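Local coordinates for protein VAL-1 (Chlorella virus, PDB 3IM0) that probably degrades alginate and related polyuronates by beta-elimination, as a viral lyase of polysaccharide lyase family 14, at residues T96-G101 against T111-R116; Y106-T111 against Y128-S133. All blocks are in the same frame, centred on the assembly; numbering follows the deposited sequence. Where two conformers were deposited one is given.

Followed from the N terminus, the chain runs out along strand 91-99, turns through the loop that carries 106-111, and comes back as strand 112-119. Interaction 1 closes this loop by pairing 96-101 with 111-116. Interaction 2 begins inside the same loop and closes a longer one, reaching past strand 112-119 to 128-133, so the two contacts cross along the chain and share Thr111. Strands 112-119 and 125-130 are neighbours in one antiparallel sheet, and Arg116 O lies 2.8 Å from Tyr128 N. With centres about 7 Å apart, the contacts tie three consecutive strands and their connecting loop to one sugar site, and both touch the glucuronic acid.

Interaction 1: T96-G101 against T111-R116. With BDP (beta-D-glucopyranuronic acid), chain B.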
loop_
_atom_site.group_PDB
_atom_site.type_symbol
_atom_site.label_atom_id
_atom_site.label_comp_id
_atom_site.label_asym_id
_atom_site.label_seq_id
_atom_site.Cartn_x
_atom_site.Cartn_y
_atom_site.Cartn_z
ATOM N N THR A 96 -2.368 -3.052 3.048
ATOM C CA THR A 96 -3.220 -4.063 3.696
ATOM C C THR A 96 -4.131 -3.394 4.693
ATOM O O THR A 96 -3.688 -2.510 5.433
ATOM C CB THR A 96 -2.286 -5.102 4.355
ATOM O OG1 THR A 96 -1.513 -5.700 3.301
ATOM C CG2 THR A 96 -2.991 -6.267 5.001
ATOM N N PHE A 97 -5.395 -3.796 4.715
ATOM C CA PHE A 97 -6.353 -3.139 5.584
ATOM C C PHE A 97 -6.806 -4.188 6.609
ATOM O O PHE A 97 -6.911 -5.362 6.254
ATOM C CB PHE A 97 -7.510 -2.555 4.785
ATOM C CG PHE A 97 -7.207 -1.163 4.215
ATOM C CD1 PHE A 97 -6.249 -1.025 3.233
ATOM C CD2 PHE A 97 -7.931 -0.095 4.741
ATOM C CE1 PHE A 97 -5.976 0.250 2.742
ATOM C CE2 PHE A 97 -7.660 1.175 4.243
ATOM C CZ PHE A 97 -6.692 1.296 3.270
ATOM N N ILE A 98 -7.007 -3.720 7.820
ATOM C CA ILE A 98 -7.380 -4.523 8.979
ATOM C C ILE A 98 -8.840 -4.237 9.281
ATOM O O ILE A 98 -9.335 -3.121 9.123
ATOM C CB ILE A 98 -6.494 -4.215 10.191
ATOM C CG1 ILE A 98 -4.995 -4.089 9.872
ATOM C CG2 ILE A 98 -6.686 -5.239 11.307
ATOM C CD1 ILE A 98 -4.369 -5.335 9.287
ATOM N N GLY A 99 -9.544 -5.283 9.711
ATOM C CA GLY A 99 -10.886 -5.045 10.239
ATOM C C GLY A 99 -11.817 -4.479 9.191
ATOM O O GLY A 99 -11.751 -4.869 8.024
ATOM N N HIS A 100 -12.701 -3.598 9.596
ATOM C CA HIS A 100 -13.668 -2.960 8.701
ATOM C C HIS A 100 -13.765 -1.505 9.114
ATOM O O HIS A 100 -13.335 -1.190 10.228
ATOM C CB HIS A 100 -15.044 -3.627 8.733
ATOM C CG HIS A 100 -15.752 -3.443 10.043
ATOM N ND1 HIS A 100 -16.663 -2.441 10.288
ATOM C CD2 HIS A 100 -15.642 -4.176 11.177
ATOM C CE1 HIS A 100 -17.085 -2.564 11.538
ATOM N NE2 HIS A 100 -16.486 -3.606 12.097
ATOM N N GLY A 101 -14.270 -0.637 8.257
ATOM C CA GLY A 101 -14.347 0.776 8.584
ATOM C C GLY A 101 -13.167 1.574 8.024
ATOM O O GLY A 101 -12.171 0.998 7.586
ATOM N N THR A 111 -12.506 0.311 14.410
ATOM C CA THR A 111 -12.423 -1.066 13.958
ATOM C C THR A 111 -11.523 -1.266 12.740
ATOM O O THR A 111 -11.301 -2.408 12.323
ATOM C CB THR A 111 -13.837 -1.571 13.575
ATOM O OG1 THR A 111 -14.442 -0.578 12.743
ATOM C CG2 THR A 111 -14.702 -1.715 14.823
ATOM N N GLY A 112 -10.984 -0.201 12.157
ATOM C CA GLY A 112 -10.197 -0.392 10.943
ATOM C C GLY A 112 -8.798 0.208 11.118
ATOM O O GLY A 112 -8.648 1.160 11.876
ATOM N N ALA A 113 -7.857 -0.398 10.413
ATOM C CA ALA A 113 -6.482 0.103 10.352
ATOM C C ALA A 113 -5.920 -0.144 8.965
ATOM O O ALA A 113 -6.451 -0.966 8.206
ATOM C CB ALA A 113 -5.662 -0.563 11.447
ATOM N N SER A 114 -4.829 0.563 8.603
ATOM C CA SER A 114 -4.225 0.234 7.312
ATOM C C SER A 114 -2.708 0.371 7.356
ATOM O O SER A 114 -2.156 1.180 8.102
ATOM C CB SER A 114 -4.778 1.112 6.186
ATOM O OG SER A 114 -4.470 2.474 6.417
ATOM N N ASN A 115 -2.057 -0.446 6.535
ATOM C CA ASN A 115 -0.607 -0.485 6.417
ATOM C C ASN A 115 -0.236 -0.358 4.950
ATOM O O ASN A 115 -0.385 -1.322 4.192
ATOM C CB ASN A 115 -0.064 -1.806 6.983
ATOM C CG ASN A 115 1.439 -1.728 7.218
ATOM O OD1 ASN A 115 2.008 -0.651 7.373
ATOM N ND2 ASN A 115 2.105 -2.867 7.248
ATOM N N ARG A 116 0.234 0.822 4.517
ATOM C CA ARG A 116 0.455 1.063 3.094
ATOM C C ARG A 116 1.852 1.549 2.784
ATOM O O ARG A 116 2.586 2.082 3.625
ATOM C CB ARG A 116 -0.513 2.167 2.620
ATOM C CG ARG A 116 -1.960 1.721 2.563
ATOM C CD ARG A 116 -2.767 2.848 1.920
ATOM N NE ARG A 116 -3.043 3.876 2.920
ATOM C CZ ARG A 116 -3.710 4.993 2.647
ATOM N NH1 ARG A 116 -4.135 5.210 1.406
ATOM N NH2 ARG A 116 -3.892 5.829 3.669
HETATM C C1 BDP B . -4.612 8.709 3.284
HETATM C C2 BDP B . -3.862 9.946 2.775
HETATM C C3 BDP B . -4.579 10.765 1.738
HETATM C C4 BDP B . -5.397 9.887 0.786
HETATM C C5 BDP B . -5.925 8.602 1.344
HETATM C C6 BDP B . -6.707 7.745 0.380
HETATM O O2 BDP B . -3.390 10.566 3.969
HETATM O O3 BDP B . -3.831 11.671 0.883
HETATM O O4 BDP B . -6.442 10.674 0.215
HETATM O O5 BDP B . -5.109 7.895 2.249
HETATM O O6A BDP B . -7.588 8.323 -0.322
HETATM O O6B BDP B . -6.500 6.502 0.287
#
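Ser114 sets its CB squarely over the ring of Phe97, 3.4 Å from the centroid and 11° off the ring normal, a CH-pi contact within a non-hydrogen-bonded pair. Phe97 reaches it because CG stands beside the backbone N (chi1 -84°), which brings the ring toward the neighbouring strand; the serine hydroxyl itself bonds to Ala103 O. On the other face of the sheet Ile98, in one of its two conformers, packs beside Ala113. Antiparallel backbone pairing fixes this register: Thr96 and Asn115 bond reciprocally, and Ile98 N donates to Ala113 O at 2.8 Å and a nearly straight 172°, whereas the return bond from Ala113 N is weak. Beyond Gly99, His100 N still donates to Thr111 O, and the Thr111 side chain adds to this link. Thr111 places CB over one face of the His100 imidazole, 3.9 Å from its centroid, while its OG1 donates to His100 O at 2.8 Å from above the carbonyl plane. At the far end Arg116, its chain bent at chi3, turns its guanidinium to the sugar: NH2 donates to BDP O5 at 2.8 Å, and NH1 to both BDP O5 and the carboxylate oxygen BDP O6B, the latter at 2.9 Å. The arrangement is that of neighbouring antiparallel strands in a concanavalin-type lyase sheet, with an arginine from one strand gripping a uronic acid.

Interaction 2: Y106-T111 against Y128-S133; sequences YQHSKT and YIYPPS. With BDP (beta-D-glucopyranuronic acid), chain B.
Tyr106 and Tyr130 are joined in an unusual way, backbone amide to phenol, and both also hold the bound glucuronic acid. Tyr106 N donates to Tyr130 OH at 2.8 Å with an N-H...O angle of 160°, so one backbone amide positions a hydroxyl that touches the ligand. BDP O3 donates to Tyr106 OH at 2.8 Å, while BDP O2, which lies at the edge of the Tyr130 ring, is bonded to Tyr130 OH at 3.0 Å. Tyr128 meets the sugar with its ring edge, but the 2.4 Å between Tyr128 OH and BDP O2 is too short for the geometry of that bond to be relied on; Tyr128 OH is also bonded to Gly148 N. Farther along, the Tyr130 ring sets CE2 over one face of the His108 imidazole. The planes are inclined by 30° and slid apart so that they barely overlap, and the closest approach is His108 NE2 to Tyr130 CD2 at 3.3 Å. With CG beside its backbone N (chi1 -64°), His108 directs the imidazole toward this tyrosine, while its CB packs against Ser133 OG. Backbone bonding takes over beyond the rings: Ser133 N donates to Ser109 O at 2.8 Å, the donor standing well above the carbonyl plane, and a water that accepts from Ser109 N lies within hydrogen-bonding distance of Pro131 O, bridging the two segments. Lys110 CG rests on Ser133 CB at 3.8 Å, and Arg206 NH1 bonds to both Lys110 O and Ser133 O, clamping this end. The contact thus lays the loop between strands 91-99 and 112-119 along the end of strand 125-130 and the chain that follows, with strand 112-119 flanking 125-130 in the same sheet.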
loop_
_atom_site.group_PDB
_atom_site.type_symbol
_atom_site.label_atom_id
_atom_site.label_comp_id
_atom_site.label_asym_id
_atom_site.label_seq_id
_atom_site.Cartn_x
_atom_site.Cartn_y
_atom_site.Cartn_z
ATOM N N TYR A 106 -7.719 10.757 5.719
ATOM C CA TYR A 106 -8.012 11.698 6.804
ATOM C C TYR A 106 -9.199 11.200 7.624
ATOM O O TYR A 106 -9.844 11.944 8.369
ATOM C CB TYR A 106 -8.197 13.159 6.269
ATOM C CG TYR A 106 -7.085 13.390 5.232
ATOM C CD1 TYR A 106 -7.345 13.421 3.870
ATOM C CD2 TYR A 106 -5.771 13.534 5.635
ATOM C CE1 TYR A 106 -6.347 13.614 2.941
ATOM C CE2 TYR A 106 -4.753 13.724 4.715
ATOM C CZ TYR A 106 -5.043 13.765 3.370
ATOM O OH TYR A 106 -4.038 13.952 2.440
ATOM N N GLN A 107 -9.514 9.910 7.511
ATOM C CA GLN A 107 -10.619 9.375 8.311
ATOM C C GLN A 107 -10.232 8.047 8.966
ATOM O O GLN A 107 -9.650 7.170 8.326
ATOM C CB GLN A 107 -11.875 9.229 7.447
ATOM C CG GLN A 107 -13.006 8.539 8.179
ATOM C CD GLN A 107 -14.243 8.276 7.350
ATOM O OE1 GLN A 107 -15.306 8.022 7.924
ATOM N NE2 GLN A 107 -14.137 8.327 6.028
ATOM N N HIS A 108 -10.549 7.937 10.243
ATOM C CA HIS A 108 -10.155 6.827 11.104
ATOM C C HIS A 108 -11.420 6.127 11.581
ATOM O O HIS A 108 -12.510 6.683 11.416
ATOM C CB HIS A 108 -9.374 7.348 12.317
ATOM C CG HIS A 108 -8.068 8.000 11.945
ATOM N ND1 HIS A 108 -7.950 9.351 11.731
ATOM C CD2 HIS A 108 -6.833 7.495 11.759
ATOM C CE1 HIS A 108 -6.702 9.663 11.422
ATOM N NE2 HIS A 108 -5.997 8.558 11.424
ATOM N N SER A 109 -11.256 4.955 12.163
ATOM C CA SER A 109 -12.402 4.301 12.820
ATOM C C SER A 109 -11.869 3.465 13.971
ATOM O O SER A 109 -10.669 3.169 14.088
ATOM C CB SER A 109 -13.182 3.470 11.800
ATOM O OG SER A 109 -12.339 2.452 11.278
ATOM N N LYS A 110 -12.763 3.033 14.850
ATOM C CA LYS A 110 -12.393 2.175 15.964
ATOM C C LYS A 110 -11.990 0.754 15.551
ATOM O O LYS A 110 -11.212 0.093 16.234
ATOM C CB LYS A 110 -13.603 2.138 16.922
ATOM C CG LYS A 110 -13.730 3.410 17.752
ATOM C CD LYS A 110 -14.850 3.279 18.773
ATOM C CE LYS A 110 -15.283 4.614 19.379
ATOM N NZ LYS A 110 -16.214 4.355 20.531
ATOM N N THR A 111 -12.506 0.311 14.410
ATOM C CA THR A 111 -12.423 -1.066 13.958
ATOM C C THR A 111 -11.523 -1.266 12.740
ATOM O O THR A 111 -11.301 -2.408 12.323
ATOM C CB THR A 111 -13.837 -1.571 13.575
ATOM O OG1 THR A 111 -14.442 -0.578 12.743
ATOM C CG2 THR A 111 -14.702 -1.715 14.823
ATOM N N TYR A 128 3.279 3.749 5.729
ATOM C CA TYR A 128 2.327 4.801 6.120
ATOM C C TYR A 128 1.146 4.120 6.793
ATOM O O TYR A 128 0.492 3.300 6.134
ATOM C CB TYR A 128 1.958 5.557 4.832
ATOM C CG TYR A 128 1.058 6.768 4.953
ATOM C CD1 TYR A 128 1.444 7.866 5.706
ATOM C CD2 TYR A 128 -0.171 6.800 4.299
ATOM C CE1 TYR A 128 0.627 8.985 5.827
ATOM C CE2 TYR A 128 -1.006 7.906 4.402
ATOM C CZ TYR A 128 -0.588 8.984 5.167
ATOM O OH TYR A 128 -1.387 10.101 5.284
ATOM N N ILE A 129 0.891 4.380 8.058
ATOM C CA ILE A 129 -0.046 3.593 8.850
ATOM C C ILE A 129 -1.166 4.452 9.383
ATOM O O ILE A 129 -0.909 5.533 9.930
ATOM C CB ILE A 129 0.713 2.915 10.024
ATOM C CG1 ILE A 129 1.761 1.914 9.544
ATOM C CG2 ILE A 129 -0.281 2.322 11.009
ATOM C CD1 ILE A 129 2.565 1.286 10.664
ATOM N N TYR A 130 -2.415 3.994 9.241
ATOM C CA TYR A 130 -3.556 4.596 9.912
ATOM C C TYR A 130 -3.905 3.636 11.059
ATOM O O TYR A 130 -4.379 2.536 10.741
ATOM C CB TYR A 130 -4.768 4.769 9.008
ATOM C CG TYR A 130 -4.845 6.079 8.272
ATOM C CD1 TYR A 130 -3.891 6.445 7.318
ATOM C CD2 TYR A 130 -5.875 6.974 8.529
ATOM C CE1 TYR A 130 -3.991 7.673 6.657
ATOM C CE2 TYR A 130 -5.979 8.181 7.877
ATOM C CZ TYR A 130 -5.035 8.525 6.944
ATOM O OH TYR A 130 -5.170 9.749 6.300
ATOM N N PRO A 131 -3.652 3.957 12.308
ATOM C CA PRO A 131 -4.013 3.064 13.424
ATOM C C PRO A 131 -5.461 3.264 13.827
ATOM O O PRO A 131 -6.063 4.303 13.502
ATOM C CB PRO A 131 -3.070 3.545 14.531
ATOM C CG PRO A 131 -3.003 5.022 14.283
ATOM C CD PRO A 131 -3.001 5.204 12.784
ATOM N N PRO A 132 -6.072 2.326 14.539
ATOM C CA PRO A 132 -7.479 2.539 14.924
ATOM C C PRO A 132 -7.681 3.621 15.990
ATOM O O PRO A 132 -6.828 3.840 16.849
ATOM C CB PRO A 132 -7.889 1.187 15.535
ATOM C CG PRO A 132 -6.869 0.228 15.004
ATOM C CD PRO A 132 -5.576 1.019 14.978
ATOM N N SER A 133 -8.841 4.238 15.908
ATOM C CA SER A 133 -9.415 5.117 16.899
ATOM C C SER A 133 -9.540 4.410 18.251
ATOM O O SER A 133 -9.899 3.221 18.279
ATOM C CB SER A 133 -10.833 5.559 16.519
ATOM O OG SER A 133 -10.867 6.274 15.308
HETATM C C1 BDP B . -4.612 8.709 3.284
HETATM C C2 BDP B . -3.862 9.946 2.775
HETATM C C3 BDP B . -4.579 10.765 1.738
HETATM C C4 BDP B . -5.397 9.887 0.786
HETATM C C5 BDP B . -5.925 8.602 1.344
HETATM C C6 BDP B . -6.707 7.745 0.380
HETATM O O2 BDP B . -3.390 10.566 3.969
HETATM O O3 BDP B . -3.831 11.671 0.883
HETATM O O4 BDP B . -6.442 10.674 0.215
HETATM O O5 BDP B . -5.109 7.895 2.249
HETATM O O6A BDP B . -7.588 8.323 -0.322
HETATM O O6B BDP B . -6.500 6.502 0.287
HETATM O O HOH W 1 -8.525 3.947 11.607
#